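PDB 2EZV: type II restriction enzyme SfiI, which cuts double-stranded DNA at the interrupted sequence GGCCNNNNNGGCC as a tetramer, leaving terminal 5'-phosphates. Local coordinates for residues D11-V16 with L186-L191; P94-V99 with L152-T157; S180-S185 with W232-L237; T201-A206 with D224-A229. All coordinates share one frame; numbering follows the deposited sequence.

Contact 1: D11-V16 with L186-L191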
loop_
_atom_site.group_PDB
_atom_site.type_symbol
_atom_site.label_atom_id
_atom_site.label_comp_id
_atom_site.label_asym_id
_atom_site.label_seq_id
_atom_site.Cartn_x
_atom_site.Cartn_y
_atom_site.Cartn_z
ATOM N N ASP D 11 3.085 -27.017 19.602
ATOM C CA ASP D 11 4.312 -26.229 19.640
ATOM C C ASP D 11 4.444 -25.297 18.444
ATOM O O ASP D 11 4.775 -24.117 18.598
ATOM C CB ASP D 11 5.537 -27.142 19.711
ATOM C CG ASP D 11 5.863 -27.559 21.122
ATOM O OD1 ASP D 11 5.182 -27.076 22.053
ATOM O OD2 ASP D 11 6.803 -28.360 21.303
ATOM N N GLU D 12 4.181 -25.830 17.258
ATOM C CA GLU D 12 4.276 -25.045 16.036
ATOM C C GLU D 12 3.245 -23.928 16.051
ATOM O O GLU D 12 3.513 -22.822 15.578
ATOM C CB GLU D 12 4.082 -25.952 14.818
ATOM C CG GLU D 12 5.034 -27.142 14.835
ATOM C CD GLU D 12 4.727 -28.179 13.773
ATOM O OE1 GLU D 12 3.535 -28.437 13.494
ATOM O OE2 GLU D 12 5.686 -28.752 13.231
ATOM N N LEU D 13 2.071 -24.217 16.611
ATOM C CA LEU D 13 1.008 -23.222 16.711
ATOM C C LEU D 13 1.457 -22.053 17.583
ATOM O O LEU D 13 1.268 -20.898 17.222
ATOM C CB LEU D 13 -0.262 -23.843 17.297
ATOM C CG LEU D 13 -1.422 -22.867 17.509
ATOM C CD1 LEU D 13 -1.704 -22.142 16.205
ATOM C CD2 LEU D 13 -2.660 -23.607 17.986
ATOM N N GLU D 14 2.057 -22.348 18.730
ATOM C CA GLU D 14 2.526 -21.281 19.620
ATOM C C GLU D 14 3.604 -20.478 18.898
ATOM O O GLU D 14 3.718 -19.262 19.058
ATOM C CB GLU D 14 3.117 -21.859 20.914
ATOM C CG GLU D 14 2.144 -22.668 21.767
ATOM C CD GLU D 14 2.477 -22.587 23.243
ATOM O OE1 GLU D 14 2.500 -23.638 23.921
ATOM O OE2 GLU D 14 2.709 -21.458 23.732
ATOM N N SER D 15 4.394 -21.181 18.100
ATOM C CA SER D 15 5.466 -20.569 17.347
ATOM C C SER D 15 4.954 -19.488 16.402
ATOM O O SER D 15 5.572 -18.428 16.282
ATOM C CB SER D 15 6.220 -21.644 16.558
ATOM O OG SER D 15 7.276 -21.076 15.815
ATOM N N VAL D 16 3.834 -19.743 15.732
ATOM C CA VAL D 16 3.308 -18.739 14.817
ATOM C C VAL D 16 2.733 -17.565 15.591
ATOM O O VAL D 16 2.698 -16.440 15.083
ATOM C CB VAL D 16 2.202 -19.291 13.869
ATOM C CG1 VAL D 16 2.331 -20.785 13.721
ATOM C CG2 VAL D 16 0.847 -18.883 14.355
ATOM N N LEU D 186 -2.538 -13.846 23.484
ATOM C CA LEU D 186 -3.382 -14.815 24.159
ATOM C C LEU D 186 -3.435 -16.098 23.361
ATOM O O LEU D 186 -3.774 -16.098 22.176
ATOM C CB LEU D 186 -4.785 -14.260 24.370
ATOM C CG LEU D 186 -4.823 -12.984 25.217
ATOM C CD1 LEU D 186 -6.270 -12.626 25.517
ATOM C CD2 LEU D 186 -4.037 -13.182 26.509
ATOM N N PRO D 187 -3.113 -17.220 24.012
ATOM C CA PRO D 187 -3.113 -18.527 23.364
ATOM C C PRO D 187 -4.418 -18.940 22.692
ATOM O O PRO D 187 -5.514 -18.749 23.229
ATOM C CB PRO D 187 -2.682 -19.472 24.491
ATOM C CG PRO D 187 -3.127 -18.758 25.731
ATOM C CD PRO D 187 -2.772 -17.336 25.440
ATOM N N HIS D 188 -4.278 -19.499 21.497
ATOM C CA HIS D 188 -5.412 -19.967 20.722
ATOM C C HIS D 188 -6.172 -21.043 21.506
ATOM O O HIS D 188 -5.604 -21.734 22.361
ATOM C CB HIS D 188 -4.907 -20.527 19.388
ATOM C CG HIS D 188 -5.994 -20.956 18.454
ATOM N ND1 HIS D 188 -6.675 -22.145 18.599
ATOM C CD2 HIS D 188 -6.510 -20.359 17.354
ATOM C CE1 HIS D 188 -7.561 -22.265 17.626
ATOM N NE2 HIS D 188 -7.481 -21.194 16.858
ATOM N N ALA D 189 -7.460 -21.176 21.211
ATOM C CA ALA D 189 -8.307 -22.158 21.870
ATOM C C ALA D 189 -7.648 -23.542 21.942
ATOM O O ALA D 189 -7.688 -24.194 22.981
ATOM C CB ALA D 189 -9.647 -22.250 21.138
ATOM N N ARG D 190 -7.043 -23.981 20.841
ATOM C CA ARG D 190 -6.388 -25.291 20.784
ATOM C C ARG D 190 -5.382 -25.525 21.901
ATOM O O ARG D 190 -4.998 -26.671 22.158
ATOM C CB ARG D 190 -5.649 -25.482 19.461
ATOM C CG ARG D 190 -6.494 -25.925 18.285
ATOM C CD ARG D 190 -5.565 -26.285 17.130
ATOM N NE ARG D 190 -4.732 -27.427 17.480
ATOM C CZ ARG D 190 -3.646 -27.805 16.816
ATOM N NH1 ARG D 190 -3.237 -27.129 15.752
ATOM N NH2 ARG D 190 -2.968 -28.873 17.214
ATOM N N LEU D 191 -4.958 -24.443 22.549
ATOM C CA LEU D 191 -3.966 -24.505 23.614
ATOM C C LEU D 191 -4.544 -24.483 25.028
ATOM O O LEU D 191 -3.808 -24.286 25.998
ATOM C CB LEU D 191 -2.982 -23.342 23.451
ATOM C CG LEU D 191 -2.207 -23.333 22.130
ATOM C CD1 LEU D 191 -1.520 -21.991 21.927
ATOM C CD2 LEU D 191 -1.200 -24.470 22.141
#

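Contact 2: P94-V99 with L152-T157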
loop_
_atom_site.group_PDB
_atom_site.type_symbol
_atom_site.label_atom_id
_atom_site.label_comp_id
_atom_site.label_asym_id
_atom_site.label_seq_id
_atom_site.Cartn_x
_atom_site.Cartn_y
_atom_site.Cartn_z
ATOM N N PRO D 94 -2.872 -19.099 6.373
ATOM C CA PRO D 94 -3.931 -18.094 6.242
ATOM C C PRO D 94 -4.216 -17.673 7.702
ATOM O O PRO D 94 -4.309 -18.525 8.600
ATOM C CB PRO D 94 -5.074 -18.883 5.603
ATOM C CG PRO D 94 -4.849 -20.279 6.136
ATOM C CD PRO D 94 -3.354 -20.438 5.999
ATOM N N GLN D 95 -4.334 -16.374 7.955
ATOM C CA GLN D 95 -4.538 -15.914 9.320
ATOM C C GLN D 95 -5.432 -14.690 9.467
ATOM O O GLN D 95 -5.441 -13.805 8.617
ATOM C CB GLN D 95 -3.167 -15.618 9.939
ATOM C CG GLN D 95 -3.162 -14.929 11.297
ATOM C CD GLN D 95 -1.743 -14.576 11.761
ATOM O OE1 GLN D 95 -1.033 -13.808 11.102
ATOM N NE2 GLN D 95 -1.330 -15.133 12.897
ATOM N N VAL D 96 -6.194 -14.657 10.559
ATOM C CA VAL D 96 -7.047 -13.519 10.875
ATOM C C VAL D 96 -6.370 -12.841 12.065
ATOM O O VAL D 96 -6.488 -13.305 13.197
ATOM C CB VAL D 96 -8.465 -13.955 11.298
ATOM C CG1 VAL D 96 -9.281 -12.732 11.668
ATOM C CG2 VAL D 96 -9.154 -14.705 10.173
ATOM N N LEU D 97 -5.631 -11.765 11.817
ATOM C CA LEU D 97 -4.960 -11.073 12.918
ATOM C C LEU D 97 -5.968 -10.220 13.661
ATOM O O LEU D 97 -6.646 -9.387 13.057
ATOM C CB LEU D 97 -3.816 -10.180 12.414
ATOM C CG LEU D 97 -3.149 -9.309 13.495
ATOM C CD1 LEU D 97 -2.720 -10.185 14.669
ATOM C CD2 LEU D 97 -1.936 -8.583 12.925
ATOM N N LEU D 98 -6.065 -10.438 14.970
ATOM C CA LEU D 98 -6.984 -9.691 15.830
ATOM C C LEU D 98 -6.207 -9.029 16.954
ATOM O O LEU D 98 -5.540 -9.708 17.734
ATOM C CB LEU D 98 -8.019 -10.634 16.459
ATOM C CG LEU D 98 -9.318 -11.031 15.751
ATOM C CD1 LEU D 98 -9.161 -10.961 14.257
ATOM C CD2 LEU D 98 -9.719 -12.433 16.201
ATOM N N VAL D 99 -6.259 -7.708 17.038
ATOM C CA VAL D 99 -5.570 -7.056 18.133
ATOM C C VAL D 99 -6.479 -6.000 18.716
ATOM O O VAL D 99 -7.230 -5.324 18.010
ATOM C CB VAL D 99 -4.178 -6.465 17.717
ATOM C CG1 VAL D 99 -3.885 -6.774 16.274
ATOM C CG2 VAL D 99 -4.113 -4.990 18.012
ATOM N N LEU D 152 -10.984 -23.276 3.506
ATOM C CA LEU D 152 -9.652 -23.287 4.098
ATOM C C LEU D 152 -9.720 -22.399 5.334
ATOM O O LEU D 152 -9.966 -21.207 5.230
ATOM C CB LEU D 152 -8.641 -22.712 3.110
ATOM C CG LEU D 152 -7.219 -22.504 3.625
ATOM C CD1 LEU D 152 -6.587 -23.853 3.931
ATOM C CD2 LEU D 152 -6.403 -21.762 2.579
ATOM N N PRO D 153 -9.496 -22.965 6.522
ATOM C CA PRO D 153 -9.555 -22.163 7.747
ATOM C C PRO D 153 -8.406 -21.171 7.941
ATOM O O PRO D 153 -7.233 -21.533 7.823
ATOM C CB PRO D 153 -9.588 -23.221 8.843
ATOM C CG PRO D 153 -8.718 -24.305 8.261
ATOM C CD PRO D 153 -9.166 -24.372 6.819
ATOM N N ALA D 154 -8.754 -19.919 8.232
ATOM C CA ALA D 154 -7.752 -18.888 8.478
ATOM C C ALA D 154 -7.654 -18.745 9.992
ATOM O O ALA D 154 -8.581 -18.251 10.646
ATOM C CB ALA D 154 -8.173 -17.562 7.843
ATOM N N VAL D 155 -6.535 -19.190 10.545
ATOM C CA VAL D 155 -6.325 -19.139 11.983
ATOM C C VAL D 155 -6.476 -17.769 12.612
ATOM O O VAL D 155 -6.023 -16.757 12.075
ATOM C CB VAL D 155 -4.932 -19.627 12.374
ATOM C CG1 VAL D 155 -5.019 -20.407 13.686
ATOM C CG2 VAL D 155 -4.338 -20.446 11.250
ATOM N N THR D 156 -7.085 -17.772 13.786
ATOM C CA THR D 156 -7.319 -16.576 14.571
ATOM C C THR D 156 -6.162 -16.407 15.543
ATOM O O THR D 156 -5.794 -17.350 16.238
ATOM C CB THR D 156 -8.658 -16.717 15.362
ATOM O OG1 THR D 156 -9.686 -15.984 14.685
ATOM C CG2 THR D 156 -8.522 -16.222 16.790
ATOM N N THR D 157 -5.580 -15.217 15.579
ATOM C CA THR D 157 -4.485 -14.935 16.499
ATOM C C THR D 157 -4.856 -13.683 17.279
ATOM O O THR D 157 -5.015 -12.604 16.703
ATOM C CB THR D 157 -3.150 -14.718 15.755
ATOM O OG1 THR D 157 -2.758 -15.944 15.133
ATOM C CG2 THR D 157 -2.043 -14.285 16.731
#

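Contact 3: S180-S185 with W232-L237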
loop_
_atom_site.group_PDB
_atom_site.type_symbol
_atom_site.label_atom_id
_atom_site.label_comp_id
_atom_site.label_asym_id
_atom_site.label_seq_id
_atom_site.Cartn_x
_atom_site.Cartn_y
_atom_site.Cartn_z
ATOM N N SER D 180 4.226 3.170 29.575
ATOM C CA SER D 180 4.644 1.915 28.966
ATOM C C SER D 180 3.572 1.359 28.035
ATOM O O SER D 180 2.387 1.670 28.181
ATOM C CB SER D 180 4.921 0.865 30.049
ATOM O OG SER D 180 5.931 1.280 30.945
ATOM N N ILE D 181 4.000 0.533 27.083
ATOM C CA ILE D 181 3.090 -0.120 26.145
ATOM C C ILE D 181 3.325 -1.626 26.297
ATOM O O ILE D 181 4.396 -2.137 25.961
ATOM C CB ILE D 181 3.371 0.273 24.669
ATOM C CG1 ILE D 181 3.338 1.793 24.499
ATOM C CG2 ILE D 181 2.328 -0.350 23.768
ATOM C CD1 ILE D 181 3.544 2.254 23.065
ATOM N N TYR D 182 2.339 -2.329 26.838
ATOM C CA TYR D 182 2.465 -3.765 27.010
ATOM C C TYR D 182 1.768 -4.441 25.847
ATOM O O TYR D 182 0.729 -3.973 25.380
ATOM C CB TYR D 182 1.811 -4.228 28.313
ATOM C CG TYR D 182 2.494 -3.758 29.580
ATOM C CD1 TYR D 182 2.328 -2.455 30.040
ATOM C CD2 TYR D 182 3.279 -4.630 30.337
ATOM C CE1 TYR D 182 2.925 -2.026 31.230
ATOM C CE2 TYR D 182 3.878 -4.215 31.526
ATOM C CZ TYR D 182 3.694 -2.910 31.969
ATOM O OH TYR D 182 4.268 -2.484 33.147
ATOM N N VAL D 183 2.344 -5.536 25.368
ATOM C CA VAL D 183 1.734 -6.263 24.271
ATOM C C VAL D 183 1.519 -7.693 24.737
ATOM O O VAL D 183 2.452 -8.338 25.217
ATOM C CB VAL D 183 2.628 -6.251 23.023
ATOM C CG1 VAL D 183 1.798 -6.611 21.803
ATOM C CG2 VAL D 183 3.273 -4.870 22.846
ATOM N N LEU D 184 0.287 -8.180 24.614
ATOM C CA LEU D 184 -0.036 -9.539 25.043
ATOM C C LEU D 184 -0.511 -10.451 23.913
ATOM O O LEU D 184 -1.253 -10.035 23.022
ATOM C CB LEU D 184 -1.112 -9.519 26.130
ATOM C CG LEU D 184 -0.830 -8.887 27.494
ATOM C CD1 LEU D 184 -0.621 -7.389 27.385
ATOM C CD2 LEU D 184 -2.003 -9.172 28.389
ATOM N N SER D 185 -0.074 -11.703 23.976
ATOM C CA SER D 185 -0.441 -12.719 23.006
ATOM C C SER D 185 -1.243 -13.766 23.767
ATOM O O SER D 185 -0.701 -14.484 24.617
ATOM C CB SER D 185 0.822 -13.350 22.399
ATOM O OG SER D 185 0.506 -14.414 21.510
ATOM N N TRP D 232 7.385 -15.070 26.904
ATOM C CA TRP D 232 7.242 -14.274 25.688
ATOM C C TRP D 232 5.843 -13.784 25.383
ATOM O O TRP D 232 5.672 -12.874 24.582
ATOM C CB TRP D 232 7.806 -15.006 24.461
ATOM C CG TRP D 232 7.114 -16.279 24.080
ATOM C CD1 TRP D 232 7.525 -17.542 24.365
ATOM C CD2 TRP D 232 5.910 -16.410 23.309
ATOM N NE1 TRP D 232 6.658 -18.459 23.817
ATOM C CE2 TRP D 232 5.658 -17.791 23.164
ATOM C CE3 TRP D 232 5.022 -15.498 22.727
ATOM C CZ2 TRP D 232 4.552 -18.284 22.458
ATOM C CZ3 TRP D 232 3.920 -15.987 22.026
ATOM C CH2 TRP D 232 3.696 -17.369 21.899
ATOM N N ARG D 233 4.838 -14.373 26.013
ATOM C CA ARG D 233 3.469 -13.942 25.768
ATOM C C ARG D 233 3.149 -12.596 26.408
ATOM O O ARG D 233 2.049 -12.081 26.255
ATOM C CB ARG D 233 2.480 -15.001 26.247
ATOM C CG ARG D 233 2.376 -16.177 25.295
ATOM C CD ARG D 233 1.295 -17.158 25.711
ATOM N NE ARG D 233 1.214 -18.269 24.770
ATOM C CZ ARG D 233 0.616 -18.215 23.583
ATOM N NH1 ARG D 233 0.031 -17.100 23.180
ATOM N NH2 ARG D 233 0.617 -19.279 22.792
ATOM N N LEU D 234 4.110 -12.031 27.124
ATOM C CA LEU D 234 3.932 -10.734 27.765
ATOM C C LEU D 234 5.165 -9.886 27.472
ATOM O O LEU D 234 6.258 -10.166 27.966
ATOM C CB LEU D 234 3.750 -10.906 29.276
ATOM C CG LEU D 234 3.398 -9.712 30.180
ATOM C CD1 LEU D 234 4.628 -8.875 30.441
ATOM C CD2 LEU D 234 2.293 -8.883 29.551
ATOM N N GLN D 235 4.985 -8.858 26.651
ATOM C CA GLN D 235 6.079 -7.965 26.294
ATOM C C GLN D 235 5.831 -6.580 26.880
ATOM O O GLN D 235 4.695 -6.203 27.160
ATOM C CB GLN D 235 6.206 -7.858 24.775
ATOM C CG GLN D 235 6.491 -9.166 24.069
ATOM C CD GLN D 235 7.783 -9.811 24.522
ATOM O OE1 GLN D 235 8.788 -9.137 24.726
ATOM N NE2 GLN D 235 7.767 -11.135 24.662
ATOM N N GLU D 236 6.902 -5.816 27.048
ATOM C CA GLU D 236 6.782 -4.493 27.619
ATOM C C GLU D 236 7.732 -3.499 26.985
ATOM O O GLU D 236 8.949 -3.680 27.034
ATOM C CB GLU D 236 7.066 -4.550 29.125
ATOM C CG GLU D 236 6.746 -3.262 29.867
ATOM C CD GLU D 236 7.309 -3.231 31.279
ATOM O OE1 GLU D 236 7.448 -4.317 31.895
ATOM O OE2 GLU D 236 7.595 -2.114 31.770
ATOM N N LEU D 237 7.170 -2.450 26.392
ATOM C CA LEU D 237 7.967 -1.392 25.791
ATOM C C LEU D 237 7.793 -0.215 26.741
ATOM O O LEU D 237 6.736 0.408 26.800
ATOM C CB LEU D 237 7.450 -1.054 24.389
ATOM C CG LEU D 237 7.526 -2.234 23.411
ATOM C CD1 LEU D 237 7.028 -1.805 22.023
ATOM C CD2 LEU D 237 8.972 -2.743 23.334
#

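Contact 4: T201-A206 with D224-A229. With nucleotides of chain B.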
loop_
_atom_site.group_PDB
_atom_site.type_symbol
_atom_site.label_atom_id
_atom_site.label_comp_id
_atom_site.label_asym_id
_atom_site.label_seq_id
_atom_site.Cartn_x
_atom_site.Cartn_y
_atom_site.Cartn_z
ATOM N N THR D 201 -5.326 -23.380 37.764
ATOM C CA THR D 201 -4.204 -23.247 36.843
ATOM C C THR D 201 -4.657 -22.340 35.698
ATOM O O THR D 201 -5.279 -22.804 34.739
ATOM C CB THR D 201 -3.787 -24.612 36.262
ATOM O OG1 THR D 201 -3.422 -25.497 37.329
ATOM C CG2 THR D 201 -2.599 -24.449 35.324
ATOM N N SER D 202 -4.359 -21.046 35.814
ATOM C CA SER D 202 -4.739 -20.076 34.790
ATOM C C SER D 202 -4.221 -18.671 35.098
ATOM O O SER D 202 -3.716 -18.406 36.195
ATOM C CB SER D 202 -6.257 -19.992 34.682
ATOM O OG SER D 202 -6.765 -19.183 35.732
ATOM N N PHE D 203 -4.357 -17.774 34.121
ATOM C CA PHE D 203 -3.943 -16.389 34.299
ATOM C C PHE D 203 -5.168 -15.480 34.285
ATOM O O PHE D 203 -5.049 -14.262 34.195
ATOM C CB PHE D 203 -2.939 -15.959 33.215
ATOM C CG PHE D 203 -3.311 -16.392 31.824
ATOM C CD1 PHE D 203 -2.501 -17.277 31.123
ATOM C CD2 PHE D 203 -4.464 -15.915 31.212
ATOM C CE1 PHE D 203 -2.834 -17.681 29.834
ATOM C CE2 PHE D 203 -4.804 -16.314 29.922
ATOM C CZ PHE D 203 -3.987 -17.198 29.233
ATOM N N PHE D 204 -6.346 -16.088 34.384
ATOM C CA PHE D 204 -7.603 -15.347 34.396
ATOM C C PHE D 204 -7.939 -14.836 35.794
ATOM O O PHE D 204 -7.362 -15.286 36.785
ATOM C CB PHE D 204 -8.732 -16.237 33.880
ATOM C CG PHE D 204 -8.611 -16.574 32.423
ATOM C CD1 PHE D 204 -8.611 -17.899 31.999
ATOM C CD2 PHE D 204 -8.493 -15.563 31.472
ATOM C CE1 PHE D 204 -8.495 -18.214 30.647
ATOM C CE2 PHE D 204 -8.377 -15.864 30.123
ATOM C CZ PHE D 204 -8.378 -17.191 29.705
ATOM N N GLY D 205 -8.868 -13.886 35.868
ATOM C CA GLY D 205 -9.260 -13.325 37.152
ATOM C C GLY D 205 -10.695 -12.821 37.171
ATOM O O GLY D 205 -11.422 -12.950 36.183
ATOM N N ALA D 206 -11.113 -12.245 38.294
ATOM C CA ALA D 206 -12.470 -11.730 38.414
ATOM C C ALA D 206 -12.696 -10.568 37.448
ATOM O O ALA D 206 -11.863 -9.661 37.344
ATOM C CB ALA D 206 -12.734 -11.279 39.847
ATOM N N ASP D 224 1.486 -10.879 35.414
ATOM C CA ASP D 224 2.403 -11.767 36.118
ATOM C C ASP D 224 2.077 -13.257 35.944
ATOM O O ASP D 224 2.982 -14.078 35.824
ATOM C CB ASP D 224 2.454 -11.399 37.608
ATOM C CG ASP D 224 1.334 -12.040 38.421
ATOM O OD1 ASP D 224 0.149 -11.928 38.028
ATOM O OD2 ASP D 224 1.645 -12.656 39.468
ATOM N N ARG D 225 0.797 -13.613 35.919
ATOM C CA ARG D 225 0.427 -15.016 35.751
ATOM C C ARG D 225 0.598 -15.488 34.301
ATOM O O ARG D 225 0.770 -16.680 34.046
ATOM C CB ARG D 225 -1.022 -15.244 36.185
ATOM C CG ARG D 225 -1.206 -15.376 37.687
ATOM C CD ARG D 225 -2.611 -15.839 38.030
ATOM N NE ARG D 225 -3.384 -14.794 38.697
ATOM C CZ ARG D 225 -4.686 -14.603 38.522
ATOM N NH1 ARG D 225 -5.367 -15.389 37.701
ATOM N NH2 ARG D 225 -5.305 -13.626 39.170
ATOM N N LEU D 226 0.555 -14.555 33.356
ATOM C CA LEU D 226 0.725 -14.888 31.942
ATOM C C LEU D 226 2.213 -15.050 31.655
ATOM O O LEU D 226 2.625 -15.986 30.974
ATOM C CB LEU D 226 0.137 -13.786 31.048
ATOM C CG LEU D 226 0.326 -13.917 29.528
ATOM C CD1 LEU D 226 -0.399 -15.155 28.993
ATOM C CD2 LEU D 226 -0.200 -12.666 28.860
ATOM N N LYS D 227 3.014 -14.136 32.191
ATOM C CA LYS D 227 4.456 -14.174 32.000
ATOM C C LYS D 227 5.058 -15.434 32.623
ATOM O O LYS D 227 6.065 -15.956 32.139
ATOM C CB LYS D 227 5.116 -12.941 32.626
ATOM C CG LYS D 227 6.597 -12.831 32.299
ATOM C CD LYS D 227 7.279 -11.680 33.030
ATOM C CE LYS D 227 7.501 -12.004 34.496
ATOM N NZ LYS D 227 8.257 -10.926 35.191
ATOM N N GLU D 228 4.452 -15.910 33.707
ATOM C CA GLU D 228 4.944 -17.108 34.378
ATOM C C GLU D 228 4.613 -18.340 33.538
ATOM O O GLU D 228 5.448 -19.230 33.363
ATOM C CB GLU D 228 4.324 -17.232 35.761
ATOM N N ALA D 229 3.394 -18.385 33.013
ATOM C CA ALA D 229 2.979 -19.510 32.193
ATOM C C ALA D 229 3.818 -19.562 30.920
ATOM O O ALA D 229 4.148 -20.637 30.431
ATOM C CB ALA D 229 1.508 -19.386 31.849
ATOM P P DG B 5 -9.679 -12.292 42.144
ATOM O OP1 DG B 5 -9.817 -13.755 42.344
ATOM O OP2 DG B 5 -9.666 -11.742 40.769
ATOM O "O5'" DG B 5 -10.859 -11.587 42.944
ATOM C "C5'" DG B 5 -10.798 -10.194 43.193
ATOM C "C4'" DG B 5 -12.013 -9.714 43.953
ATOM O "O4'" DG B 5 -11.789 -8.314 44.212
ATOM C "C3'" DG B 5 -13.352 -9.782 43.217
ATOM O "O3'" DG B 5 -14.418 -9.826 44.198
ATOM C "C2'" DG B 5 -13.344 -8.480 42.435
ATOM C "C1'" DG B 5 -12.610 -7.520 43.369
ATOM N N9 DG B 5 -11.732 -6.555 42.716
ATOM C C8 DG B 5 -10.875 -6.775 41.664
ATOM N N7 DG B 5 -10.190 -5.714 41.331
ATOM C C5 DG B 5 -10.628 -4.734 42.210
ATOM C C6 DG B 5 -10.247 -3.368 42.341
ATOM O O6 DG B 5 -9.414 -2.728 41.682
ATOM N N1 DG B 5 -10.949 -2.740 43.367
ATOM C C2 DG B 5 -11.894 -3.345 44.166
ATOM N N2 DG B 5 -12.468 -2.577 45.105
ATOM N N3 DG B 5 -12.253 -4.610 44.053
ATOM C C4 DG B 5 -11.586 -5.239 43.064
#

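Contact 1: D11-V16 with L186-L191
L13 on helix 10-41 directs its chain away from its own nitrogen (chi1 177°) and sends methyl CD2 into the turn that follows strand 176-186, whereas E14 (chi1 -61°) swings its CG beside its own nitrogen and onto L191. L13 CD2 is the hub of the contact. It lies 3.8 Å from R190 CB, 4.1 Å from H188 CB and 4.2 Å from L191 CG; one methyl meets three residues of the turn. One residue on, E14 CG rests against both methyls of L191, 3.7 Å from CD1, and the methylene part of the glutamate serves as a hydrophobic surface while its carboxylate continues past.

The turn holds its own shape: R190 N donates to H188 ND1 at 2.9 Å, in the imidazole plane and nearly straight (168°), and L191 N bonds back to H188 O. H188 NE2 is bonded to P140 O, so both ring nitrogens are engaged and the ring's rotation is fixed. L191 is the N-cap residue of helix 192-195.

No hydrogen bond joins the two segments directly; their polar ends look outward to third parties. The E14 carboxylate pairs with R194 and R233 and bonds the Y195 hydroxyl, and the R190 guanidinium reaches L8 O. The chemistry is thus an aliphatic join bordered by charge, in which a buried leucine seats the turn and two flanking arginines probably keep E14 ionised.

Contact 2: P94-V99 with L152-T157
P94 and A154 pack at one end of a parallel strand pair, 93-104 beside 151-167, in the central sheet of this PDDEXK-clan nuclease. The tightly knit part of the ladder runs from V96 to L98: V96 N gives a straight bond to V155 O at 2.6 Å, T157 N returns one to V96 O, and L98 N reaches T157 O at 3.0 Å. Toward P94 the hydrogen bonding weakens, V155 N approaching P94 O at 3.0 Å but with a bent N-H angle of 130°. The proline ring is nonetheless closely packed, its CB 4.0 Å from A154 CB. Neither end is a solvent side, since every touching residue is buried.

On one face Q95 stretches out, and its NE2 donates to T157 OG1 at 2.8 Å, tilted from the amide plane. R84 holds OE1 of the same amide and T20 of helix 10-41 also takes NE2. The V96 face is mostly aliphatic, with V96 CG2 3.8 Å from A154 CB and L98 CD2 beside the T156 side chain, whose OG1 is weakly bonded to I139 O.

Opposite these mainly aliphatic groups, the buried Q95 amide is satisfied by T157, T20 and R84, which fixes its orientation in the sheet.

Contact 3: S180-S185 with W232-L237
Strand 234-238 pairs antiparallel with the end of strand 176-186, extending the central mixed sheet of the nuclease fold. I181 with L237 and V183 with Q235 are hydrogen-bonded pairs, I181 N donating to L237 O at 2.8 Å; Y182 with E236 and L184 with L234 are non-hydrogen-bonded pairs. S185 N to R233 O continues the ladder to R233, just before strand 234-238.

On the Y182 and L184 face, E236 lies alongside the tyrosine and points the same way. Its CG sits over the ring face, 3.8 Å from the centroid and displaced toward the rim, a CH-pi contact, with carboxylate and ring planes 24° apart. L234 CD2 packs against L184 CG at 3.7 Å; F223 packs on both leucines and L226 on L184.

At the S185 end, R233 runs extended from CG to NE and its NH1 donates to S185 O at 3.1 Å. The carbonyl lies near the guanidinium plane, although the nitrogen stands above the carbonyl plane, not on a lone pair. W232 lies against R233, its CH2 3.6 Å above the guanidinium centre. Q235, bent at chi2 (-60°), turns its NE2 back to W232 O at 2.7 Å.

R233 NH2 also forms a salt bridge with E17, and NE bonds Y195. A buried guanidinium, with W232 CH2 over one face and bonded by carboxylate, hydroxyl and carbonyl, probably keeps its charge and pins the sheet end to helix 10-41.

Contact 4: T201-A206 with D224-A229
F203 and R225 bring their backbones to 4.8 Å between CA atoms, where the chain leading into strand 204-206 passes beside helix 223-229. That strand is an outer member of a small three-stranded antiparallel sheet, and the contact joins it to the helix that precedes strand 234-238.

The phenyl ring of F203 and the isobutyl group of L226 carry the apolar half. F203 CG stands between its backbone N and carbonyl carbon (chi1 44°), which turns the ring toward the helix. L226 CD1 then lies over one ring face, 4.0 Å from the centroid and offset to the rim, with CE1 its nearest ring atom at 3.6 Å; this is a CH-pi contact. F203 CB also meets R225 CB at 3.6 Å.

R225 runs along the backbone of 202-204, its CD 3.3 Å from S202 O, which lies near the plane of the guanidinium at its edge. The position of NH1 against F204 O is doubtful in the model. NH2 makes a weak hydrogen bond to a DNA phosphate, consistent with R225 lying close to the DNA. At the far end of 201-206, A206 N donates to OP2 of DG5 in chain B at 2.9 Å, nearly straight at 165°.

How the contacts relate
Contacts 2 and 3 lie in the same mixed sheet, their centres about 20 Å apart, and are bridged by neighbouring strands 151-167 and 176-186. Contact 1 closes a long loop from helix 10-41 to the turn after strand 176-186; contact 2 is nested within it, and contact 3 crosses it. Contact 4, nested inside the loop of contact 3, sits about 14 Å from it between centres, with L226 packed on L184 and R233. A salt bridge links contacts 1 and 3, H188 packs on V155 of contact 2, and P187 touches F203 of contact 4. Contact 1 is thus a junction between helix, sheet and the F203 side of contact 4.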